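Local coordinates for protein aminotransferase (Psychrobacter arcticus 273-4, PDB 3IF2) that binds pyridoxal 5'-phosphate and probably works as an amino-acid aminotransferase, possibly passing the amino group between valine and pyruvate, at residues P200-E204 and G205-A209; I287-A291 and K292-A296; L380-Y383 and E384-A388. All blocks are in the same frame, centred on the assembly; numbering follows the deposited sequence.

Contact 1: P200-E204 and G205-A209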
ATOM      1  N   PRO A 200     -33.390 -11.354   0.090  1.00 42.12           N
ATOM      2  CA  PRO A 200     -33.697 -11.126   1.514  1.00 42.11           C
ATOM      3  C   PRO A 200     -32.689 -10.236   2.261  1.00 42.14           C
ATOM      4  O   PRO A 200     -33.100  -9.392   3.073  1.00 43.00           O
ATOM      5  CB  PRO A 200     -33.701 -12.540   2.100  1.00 42.39           C
ATOM      6  CG  PRO A 200     -34.102 -13.409   0.971  1.00 42.27           C
ATOM      7  CD  PRO A 200     -33.492 -12.793  -0.245  1.00 42.34           C
ATOM      8  N   ALA A 201     -31.398 -10.434   1.988  1.00 40.84           N
ATOM      9  CA  ALA A 201     -30.344  -9.594   2.559  1.00 40.36           C
ATOM     10  C   ALA A 201     -30.583  -8.096   2.258  1.00 40.05           C
ATOM     11  O   ALA A 201     -30.406  -7.254   3.150  1.00 39.41           O
ATOM     12  CB  ALA A 201     -28.944 -10.050   2.064  1.00 39.81           C
ATOM     13  N   LEU A 202     -31.025  -7.785   1.032  1.00 40.27           N
ATOM     14  CA  LEU A 202     -31.302  -6.394   0.611  1.00 40.64           C
ATOM     15  C   LEU A 202     -32.532  -5.823   1.320  1.00 41.21           C
ATOM     16  O   LEU A 202     -32.459  -4.731   1.884  1.00 41.84           O
ATOM     17  CB  LEU A 202     -31.478  -6.277  -0.919  1.00 40.16           C
ATOM     18  CG  LEU A 202     -31.573  -4.862  -1.526  1.00 39.71           C
ATOM     19  CD1 LEU A 202     -30.277  -4.082  -1.316  1.00 39.01           C
ATOM     20  CD2 LEU A 202     -31.886  -4.931  -3.001  1.00 39.24           C
ATOM     21  N   LYS A 203     -33.655  -6.543   1.269  1.00 41.95           N
ATOM     22  CA  LYS A 203     -34.903  -6.111   1.948  1.00 42.13           C
ATOM     23  C   LYS A 203     -34.714  -5.928   3.473  1.00 41.39           C
ATOM     24  O   LYS A 203     -35.169  -4.928   4.041  1.00 40.64           O
ATOM     25  CB  LYS A 203     -36.074  -7.095   1.692  1.00 42.98           C
ATOM     26  CG  LYS A 203     -36.896  -6.939   0.374  1.00 43.67           C
ATOM     27  CD  LYS A 203     -38.132  -7.890   0.413  1.00 44.39           C
ATOM     28  CE  LYS A 203     -39.322  -7.460  -0.467  1.00 44.84           C
ATOM     29  NZ  LYS A 203     -39.080  -7.580  -1.925  1.00 45.52           N
ATOM     30  N   GLU A 204     -34.011  -6.877   4.106  1.00 41.04           N
ATOM     31  CA  GLU A 204     -33.796  -6.895   5.579  1.00 40.74           C
ATOM     32  C   GLU A 204     -32.669  -5.978   6.149  1.00 39.77           C
ATOM     33  O   GLU A 204     -32.430  -5.986   7.362  1.00 39.34           O
ATOM     34  CB  GLU A 204     -33.626  -8.357   6.056  1.00 41.31           C
ATOM     35  CG  GLU A 204     -34.902  -9.237   5.823  1.00 41.57           C
ATOM     36  CD  GLU A 204     -34.708 -10.734   6.098  1.00 42.01           C
ATOM     37  OE1 GLU A 204     -33.622 -11.283   5.850  1.00 42.43           O
ATOM     38  OE2 GLU A 204     -35.671 -11.390   6.532  1.00 42.92           O
ATOM     39  N   GLY A 205     -31.999  -5.197   5.299  1.00 38.58           N
ATOM     40  CA  GLY A 205     -30.943  -4.269   5.730  1.00 38.02           C
ATOM     41  C   GLY A 205     -29.567  -4.855   6.022  1.00 37.34           C
ATOM     42  O   GLY A 205     -28.811  -4.253   6.786  1.00 36.65           O
ATOM     43  N   ARG A 206     -29.236  -5.983   5.379  1.00 37.25           N
ATOM     44  CA  ARG A 206     -27.960  -6.694   5.562  0.50 37.05           C
ATOM     45  C   ARG A 206     -26.986  -6.541   4.374  1.00 37.08           C
ATOM     46  O   ARG A 206     -26.079  -7.371   4.190  1.00 37.16           O
ATOM     47  CB  ARG A 206     -28.240  -8.178   5.872  0.50 36.93           C
ATOM     48  CG  ARG A 206     -29.048  -8.383   7.157  0.50 36.76           C
ATOM     49  CD  ARG A 206     -29.200  -9.861   7.545  0.50 36.53           C
ATOM     50  NE  ARG A 206     -29.977 -10.635   6.580  0.50 36.26           N
ATOM     51  CZ  ARG A 206     -29.456 -11.465   5.679  0.50 35.86           C
ATOM     52  NH1 ARG A 206     -28.144 -11.654   5.612  0.50 35.40           N
ATOM     53  NH2 ARG A 206     -30.262 -12.118   4.851  0.50 35.78           N
ATOM     54  N   ILE A 207     -27.164  -5.486   3.568  1.00 36.94           N
ATOM     55  CA  ILE A 207     -26.267  -5.179   2.426  1.00 36.82           C
ATOM     56  C   ILE A 207     -25.682  -3.795   2.728  1.00 36.57           C
ATOM     57  O   ILE A 207     -26.431  -2.830   2.883  1.00 36.89           O
ATOM     58  CB  ILE A 207     -26.995  -5.206   1.047  1.00 36.63           C
ATOM     59  CG1 ILE A 207     -27.461  -6.628   0.703  1.00 36.32           C
ATOM     60  CG2 ILE A 207     -26.091  -4.689  -0.076  1.00 36.28           C
ATOM     61  CD1 ILE A 207     -26.328  -7.638   0.491  1.00 36.21           C
ATOM     62  N   GLY A 208     -24.362  -3.712   2.856  1.00 36.87           N
ATOM     63  CA  GLY A 208     -23.674  -2.440   3.153  1.00 37.12           C
ATOM     64  C   GLY A 208     -23.362  -1.524   1.968  1.00 36.79           C
ATOM     65  O   GLY A 208     -23.296  -0.311   2.133  1.00 37.49           O
ATOM     66  N   ALA A 209     -23.159  -2.107   0.787  1.00 36.68           N
ATOM     67  CA  ALA A 209     -22.881  -1.363  -0.447  1.00 36.30           C
ATOM     68  C   ALA A 209     -23.147  -2.240  -1.659  1.00 36.37           C
ATOM     69  O   ALA A 209     -23.270  -3.453  -1.513  1.00 35.69           O
ATOM     70  CB  ALA A 209     -21.441  -0.899  -0.463  1.00 36.16           C
TER
HETATM   71  O   HOH W   1     -29.668  -3.897   2.749  1.00 30.73           O
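In the conformer modelled here, the guanidinium of Arg206 lies with one face against the backbone of Ala201, whose CA sits 3.4 Å above its plane and offset toward the rim, while the carboxylate of Glu204 comes in at its edge. It lies beside a Schellman motif, the turn in which the short helix 200-203 ends before the chain sets off along strand 207-213. The salt bridge at the edge is long and tentative, since Arg206 has a second conformer: 3.6 Å from Glu204 OE1 to Arg206 NH2. The planes of carboxylate and guanidinium stand 64° apart, so the charges pair without the two flat groups lying in line. Arg206 gets there by a bend at chi3 (-65°), which folds its end back over the helix; Glu204 runs beside it, pointing the same way.

Underneath, Gly205 takes the positive phi of the motif, 79°. Arg206 N donates to Ala201 O over 2.8 Å, and Gly205 N reaches back to Leu202 O in a weak bond of 3.5 Å. On the buried side, Ile207 turns toward the helix: its CD1 meets Ala201 CB at 3.9 Å, and its CB lies 4.2 Å from Leu202 CD1. Beyond the turn, Ile207 also packs on Ser146 and Leu148 of strand 142-149, the parallel neighbour of its own strand in the large sheet. One water bridges helix and strand, probably donating to Leu202 O at 3.0 Å and accepting from Ile207 N at 3.1 Å.

Contact 2: I287-A291 and K292-A296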
ATOM      1  N   ILE A 287      -9.977   7.586  -6.061  1.00 33.65           N
ATOM      2  CA  ILE A 287     -11.352   7.453  -5.564  1.00 33.44           C
ATOM      3  C   ILE A 287     -12.039   8.824  -5.614  1.00 34.35           C
ATOM      4  O   ILE A 287     -11.512   9.777  -5.061  1.00 34.74           O
ATOM      5  CB  ILE A 287     -11.430   6.910  -4.081  1.00 32.45           C
ATOM      6  CG1 ILE A 287     -10.859   5.494  -3.957  1.00 32.56           C
ATOM      7  CG2 ILE A 287     -12.871   6.853  -3.609  1.00 31.72           C
ATOM      8  CD1 ILE A 287     -10.784   4.942  -2.498  1.00 32.47           C
ATOM      9  N   VAL A 288     -13.188   8.905  -6.297  1.00 34.93           N
ATOM     10  CA  VAL A 288     -14.052  10.091  -6.321  1.00 34.54           C
ATOM     11  C   VAL A 288     -15.308   9.720  -5.495  1.00 35.12           C
ATOM     12  O   VAL A 288     -16.020   8.758  -5.842  1.00 34.30           O
ATOM     13  CB  VAL A 288     -14.417  10.513  -7.740  1.00 34.42           C
ATOM     14  CG1 VAL A 288     -15.440  11.676  -7.717  1.00 33.07           C
ATOM     15  CG2 VAL A 288     -13.131  10.890  -8.512  1.00 33.28           C
ATOM     16  N   ALA A 289     -15.562  10.468  -4.404  1.00 34.88           N
ATOM     17  CA  ALA A 289     -16.670  10.153  -3.481  1.00 34.36           C
ATOM     18  C   ALA A 289     -17.081  11.312  -2.611  1.00 34.27           C
ATOM     19  O   ALA A 289     -16.498  12.387  -2.690  1.00 36.30           O
ATOM     20  CB  ALA A 289     -16.256   8.984  -2.594  1.00 33.27           C
ATOM     21  N   ASP A 290     -18.088  11.087  -1.775  1.00 34.07           N
ATOM     22  CA  ASP A 290     -18.512  12.069  -0.774  1.00 35.40           C
ATOM     23  C   ASP A 290     -17.366  12.268   0.213  1.00 34.66           C
ATOM     24  O   ASP A 290     -16.623  11.313   0.493  1.00 34.07           O
ATOM     25  CB  ASP A 290     -19.730  11.562   0.028  1.00 36.45           C
ATOM     26  CG  ASP A 290     -20.323  12.633   0.956  1.00 37.26           C
ATOM     27  OD1 ASP A 290     -20.949  13.574   0.424  1.00 37.51           O
ATOM     28  OD2 ASP A 290     -20.191  12.516   2.201  1.00 37.44           O
ATOM     29  N   ALA A 291     -17.255  13.487   0.747  1.00 34.23           N
ATOM     30  CA  ALA A 291     -16.227  13.852   1.745  1.00 34.57           C
ATOM     31  C   ALA A 291     -16.082  12.811   2.867  1.00 35.47           C
ATOM     32  O   ALA A 291     -14.962  12.435   3.237  1.00 35.93           O
ATOM     33  CB  ALA A 291     -16.533  15.232   2.356  1.00 33.38           C
ATOM     34  N   LYS A 292     -17.228  12.323   3.351  1.00 35.60           N
ATOM     35  CA  LYS A 292     -17.299  11.313   4.417  0.50 35.68           C
ATOM     36  C   LYS A 292     -16.474  10.065   4.068  1.00 35.37           C
ATOM     37  O   LYS A 292     -15.712   9.551   4.905  1.00 36.13           O
ATOM     38  CB  LYS A 292     -18.776  10.968   4.711  0.50 35.91           C
ATOM     39  CG  LYS A 292     -19.020  10.002   5.861  0.50 36.14           C
ATOM     40  CD  LYS A 292     -20.464  10.062   6.353  0.50 36.17           C
ATOM     41  CE  LYS A 292     -20.740   8.959   7.360  0.50 35.92           C
ATOM     42  NZ  LYS A 292     -19.816   9.061   8.505  0.50 35.86           N
ATOM     43  N   VAL A 293     -16.610   9.589   2.823  1.00 34.38           N
ATOM     44  CA  VAL A 293     -15.859   8.410   2.338  1.00 33.03           C
ATOM     45  C   VAL A 293     -14.346   8.724   2.184  1.00 33.44           C
ATOM     46  O   VAL A 293     -13.508   7.907   2.571  1.00 35.00           O
ATOM     47  CB  VAL A 293     -16.422   7.881   1.000  1.00 32.42           C
ATOM     48  CG1 VAL A 293     -15.549   6.763   0.431  1.00 31.40           C
ATOM     49  CG2 VAL A 293     -17.851   7.405   1.176  1.00 31.04           C
ATOM     50  N   ILE A 294     -14.014   9.906   1.655  1.00 32.53           N
ATOM     51  CA  ILE A 294     -12.629  10.333   1.436  1.00 31.64           C
ATOM     52  C   ILE A 294     -11.885  10.496   2.764  1.00 32.94           C
ATOM     53  O   ILE A 294     -10.717  10.080   2.870  1.00 33.50           O
ATOM     54  CB  ILE A 294     -12.540  11.619   0.539  1.00 31.11           C
ATOM     55  CG1 ILE A 294     -13.254  11.414  -0.817  1.00 31.08           C
ATOM     56  CG2 ILE A 294     -11.111  12.042   0.277  1.00 29.84           C
ATOM     57  CD1 ILE A 294     -12.772  10.189  -1.670  1.00 30.65           C
ATOM     58  N   GLU A 295     -12.547  11.063   3.774  1.00 34.23           N
ATOM     59  CA  GLU A 295     -11.953  11.171   5.122  1.00 35.49           C
ATOM     60  C   GLU A 295     -11.612   9.800   5.688  1.00 34.22           C
ATOM     61  O   GLU A 295     -10.553   9.633   6.285  1.00 35.17           O
ATOM     62  CB  GLU A 295     -12.840  11.950   6.102  1.00 36.85           C
ATOM     63  CG  GLU A 295     -12.850  13.440   5.846  1.00 38.37           C
ATOM     64  CD  GLU A 295     -14.028  14.168   6.491  1.00 40.30           C
ATOM     65  OE1 GLU A 295     -14.599  13.680   7.495  1.00 41.64           O
ATOM     66  OE2 GLU A 295     -14.401  15.235   5.962  1.00 41.07           O
ATOM     67  N   ALA A 296     -12.498   8.831   5.481  1.00 33.77           N
ATOM     68  CA  ALA A 296     -12.276   7.429   5.904  1.00 32.54           C
ATOM     69  C   ALA A 296     -11.042   6.838   5.233  1.00 32.06           C
ATOM     70  O   ALA A 296     -10.173   6.272   5.916  1.00 32.07           O
ATOM     71  CB  ALA A 296     -13.500   6.567   5.602  1.00 31.12           C
TER
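Ile294 CD1 is the apolar centre here, set between Ile287 CG2 at 3.9 Å and Ala289 CB at 3.8 Å. The two isoleucine side chains run antiparallel alongside each other, one coming from the strand and the other from the first turn of the helix. With CG1 of Ile294 beside its own backbone N (chi1 -56°), the side chain reaches back under the turn, and CD1 meets the strand. Ala289 serves both helix residues, since its methyl also touches Val293 CB at 3.8 Å. Farther out, Ile287 and Val293 pack on Ile269 of strand 268-273 and on helix 115-125, while Lys292, Val293 and Ala296 face the second subunit; in the modelled conformer Lys292 makes a cation-pi contact with Phe4 of that subunit.

The polar rim begins at Asp290, the N-cap. Its carbonyl O takes the fairly straight bond from Ile294 N, 3.2 Å, and a weak, more bent one from Val293 N. Its side chain reaches forward over the helix start: OD2 accepts from Lys292 N at 3.2 Å, with the donor 47° out of the carboxylate plane. The other oxygen, OD1, is held by Asn266 ND2, so both carboxylate oxygens have a partner and the group's rotation is probably fixed. One residue on, Glu295 N bonds to Ala291 O at 2.8 Å, the next i to i+4 step. Taken together this is an N-capped strand-to-helix turn: strand 285-288 leaves the large pyridoxal-phosphate-binding sheet and helix 291-305 starts beside it, with the side chain of Ile287 about 10 Å from a bound cofactor.

Contact 3: L380-Y383 and E384-A388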
ATOM      1  N   LEU A 380     -11.624 -25.892 -15.089  1.00 37.72           N
ATOM      2  CA  LEU A 380     -10.474 -26.082 -14.172  1.00 39.53           C
ATOM      3  C   LEU A 380      -9.580 -27.239 -14.651  1.00 40.93           C
ATOM      4  O   LEU A 380      -8.364 -27.191 -14.468  1.00 40.81           O
ATOM      5  CB  LEU A 380     -10.912 -26.357 -12.726  1.00 39.70           C
ATOM      6  CG  LEU A 380      -9.777 -26.572 -11.677  1.00 40.02           C
ATOM      7  CD1 LEU A 380      -8.766 -25.392 -11.670  1.00 39.12           C
ATOM      8  CD2 LEU A 380     -10.330 -26.850 -10.269  1.00 38.59           C
ATOM      9  N   ASP A 381     -10.206 -28.260 -15.243  1.00 42.40           N
ATOM     10  CA  ASP A 381      -9.526 -29.428 -15.806  1.00 43.63           C
ATOM     11  C   ASP A 381      -8.872 -29.042 -17.143  1.00 43.10           C
ATOM     12  O   ASP A 381      -7.738 -29.446 -17.415  1.00 43.53           O
ATOM     13  CB  ASP A 381     -10.524 -30.579 -15.986  1.00 45.64           C
ATOM     14  CG  ASP A 381      -9.897 -31.944 -15.786  1.00 47.40           C
ATOM     15  OD1 ASP A 381      -8.802 -32.213 -16.353  1.00 48.94           O
ATOM     16  OD2 ASP A 381     -10.530 -32.753 -15.064  1.00 47.77           O
ATOM     17  N   LEU A 382      -9.592 -28.273 -17.971  1.00 41.86           N
ATOM     18  CA  LEU A 382      -9.042 -27.723 -19.221  1.00 40.76           C
ATOM     19  C   LEU A 382      -7.781 -26.902 -18.923  1.00 40.00           C
ATOM     20  O   LEU A 382      -6.777 -27.073 -19.584  1.00 39.76           O
ATOM     21  CB  LEU A 382     -10.069 -26.848 -19.958  1.00 40.13           C
ATOM     22  CG  LEU A 382      -9.681 -26.200 -21.292  1.00 39.01           C
ATOM     23  CD1 LEU A 382      -9.178 -27.268 -22.233  1.00 38.70           C
ATOM     24  CD2 LEU A 382     -10.861 -25.420 -21.903  1.00 37.74           C
ATOM     25  N   TYR A 383      -7.847 -26.040 -17.917  1.00 40.19           N
ATOM     26  CA  TYR A 383      -6.690 -25.239 -17.469  1.00 40.65           C
ATOM     27  C   TYR A 383      -5.444 -26.093 -17.179  1.00 41.19           C
ATOM     28  O   TYR A 383      -4.349 -25.731 -17.592  1.00 40.80           O
ATOM     29  CB  TYR A 383      -7.062 -24.377 -16.251  1.00 40.49           C
ATOM     30  CG  TYR A 383      -5.895 -23.900 -15.423  1.00 40.48           C
ATOM     31  CD1 TYR A 383      -5.183 -22.750 -15.774  1.00 40.61           C
ATOM     32  CD2 TYR A 383      -5.500 -24.598 -14.269  1.00 40.63           C
ATOM     33  CE1 TYR A 383      -4.088 -22.308 -14.998  1.00 40.33           C
ATOM     34  CE2 TYR A 383      -4.410 -24.166 -13.490  1.00 40.45           C
ATOM     35  CZ  TYR A 383      -3.712 -23.030 -13.867  1.00 40.23           C
ATOM     36  OH  TYR A 383      -2.658 -22.628 -13.104  1.00 40.93           O
ATOM     37  N   GLU A 384      -5.632 -27.218 -16.483  1.00 42.69           N
ATOM     38  CA  GLU A 384      -4.529 -28.137 -16.140  1.00 43.04           C
ATOM     39  C   GLU A 384      -3.920 -28.770 -17.384  1.00 42.51           C
ATOM     40  O   GLU A 384      -2.701 -28.888 -17.482  1.00 42.44           O
ATOM     41  CB  GLU A 384      -4.987 -29.248 -15.167  1.00 43.52           C
ATOM     42  CG  GLU A 384      -5.439 -28.769 -13.773  1.00 44.34           C
ATOM     43  CD  GLU A 384      -4.329 -28.191 -12.882  1.00 45.06           C
ATOM     44  OE1 GLU A 384      -3.144 -28.558 -13.065  1.00 45.87           O
ATOM     45  OE2 GLU A 384      -4.659 -27.380 -11.975  1.00 45.07           O
ATOM     46  N   ARG A 385      -4.771 -29.177 -18.322  1.00 42.72           N
ATOM     47  CA  ARG A 385      -4.314 -29.805 -19.576  1.00 43.47           C
ATOM     48  C   ARG A 385      -3.539 -28.841 -20.460  1.00 43.32           C
ATOM     49  O   ARG A 385      -2.501 -29.215 -21.013  1.00 43.80           O
ATOM     50  CB  ARG A 385      -5.482 -30.397 -20.355  1.00 43.87           C
ATOM     51  CG  ARG A 385      -6.059 -31.634 -19.694  1.00 44.34           C
ATOM     52  CD  ARG A 385      -7.432 -31.930 -20.241  1.00 44.84           C
ATOM     53  NE  ARG A 385      -8.098 -32.967 -19.453  1.00 44.97           N
ATOM     54  CZ  ARG A 385      -8.459 -34.187 -19.864  1.00 44.51           C
ATOM     55  NH1 ARG A 385      -8.294 -34.607 -21.128  1.00 43.58           N
ATOM     56  NH2 ARG A 385      -9.054 -34.989 -18.981  1.00 44.55           N
ATOM     57  N   LEU A 386      -4.055 -27.617 -20.589  1.00 42.98           N
ATOM     58  CA  LEU A 386      -3.380 -26.542 -21.338  1.00 42.13           C
ATOM     59  C   LEU A 386      -2.046 -26.164 -20.666  1.00 42.39           C
ATOM     60  O   LEU A 386      -1.043 -25.986 -21.367  1.00 41.87           O
ATOM     61  CB  LEU A 386      -4.287 -25.312 -21.489  1.00 41.02           C
ATOM     62  CG  LEU A 386      -5.589 -25.467 -22.274  1.00 40.36           C
ATOM     63  CD1 LEU A 386      -6.479 -24.254 -22.072  1.00 39.65           C
ATOM     64  CD2 LEU A 386      -5.311 -25.705 -23.745  1.00 40.70           C
ATOM     65  N   LYS A 387      -2.035 -26.073 -19.325  1.00 43.26           N
ATOM     66  CA  LYS A 387      -0.806 -25.745 -18.548  1.00 44.23           C
ATOM     67  C   LYS A 387       0.326 -26.749 -18.804  1.00 44.23           C
ATOM     68  O   LYS A 387       1.488 -26.338 -18.939  1.00 44.87           O
ATOM     69  CB  LYS A 387      -1.101 -25.619 -17.038  1.00 44.66           C
ATOM     70  CG  LYS A 387       0.122 -25.330 -16.121  1.00 45.33           C
ATOM     71  CD  LYS A 387      -0.270 -24.789 -14.721  1.00 45.70           C
ATOM     72  CE  LYS A 387      -1.207 -25.734 -13.946  1.00 46.42           C
ATOM     73  NZ  LYS A 387      -0.620 -27.056 -13.566  1.00 46.25           N
ATOM     74  N   ALA A 388      -0.032 -28.039 -18.871  1.00 43.84           N
ATOM     75  CA  ALA A 388       0.907 -29.135 -19.186  1.00 43.36           C
ATOM     76  C   ALA A 388       1.405 -29.091 -20.653  1.00 43.04           C
ATOM     77  O   ALA A 388       2.428 -29.709 -20.948  1.00 42.65           O
ATOM     78  CB  ALA A 388       0.284 -30.527 -18.851  1.00 42.55           C
TER
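The ring carbon CG of Tyr383 is anti to the backbone N (chi1 160°), and Lys387, extended as far as CD, then bends at chi3 and chi4 so that its chain curls across the tyrosine's outer end. There Lys387 CE comes within 3.5 Å of Tyr383 OH, approaching the ring obliquely. Glu384 bends too, at chi2, bringing OE2 to 3.6 Å from Tyr383 CE2 with its carboxylate almost perpendicular to the ring. OE1 takes Lys387 NZ in a 3.0 Å salt bridge, the donor arriving from above the carboxylate plane. Lys387 thus lies between the Glu384 carboxylate and the phenol, with Asp23 as a weak, long ion-pair partner. Tyr383 OH is hydrogen-bonded to Asp23 OD2. Replacing Tyr383 by an alanine would probably leave Asp23 OD2 without its hydroxyl partner and open a gap beneath the aliphatic part of Lys387.

On another side of the helix Asp381 meets Arg385 one turn on. Arg385 NE points a straight N-H (179°) at Asp381 OD1 over 3.3 Å; the oxygen lies in the guanidinium plane, but the nitrogen stands well out of the carboxylate plane. On the face toward helix 423-441, Leu382 CG and Leu386 CD1 touch at 3.8 Å. The backbone follows the alpha-helical i to i+4 pattern, firm from Leu382 O to Leu386 N at 3.0 Å and weak at Glu384 N.

These faces divide the surroundings of helix 379-388: Leu382 and Leu386 pack on Val436 of helix 423-441, Tyr383 on Leu20 and Leu24 of helix 16-29, and both Leu380 and Tyr383 on Pro395 of strand 394-395.

How the contacts relate
Read from the N terminus, the three contacts come in series, none enclosing or crossing another, and each is a local turn or helix step, not a long loop. Contact 1 ends a short helix and hands the chain to strand 207-213; contact 2 does the reverse, leaving strand 285-288 to begin helix 291-305. Both strands belong to the large mixed sheet, though the contacts do not touch, their nearest atoms being about 9 Å apart. Contact 3 lies within helix 379-388, apart from that sheet and on the other side of the chain's centre from contact 2, their centres 43 Å apart. It ties helix 16-29 near the N terminus to the C-terminal helix 423-441.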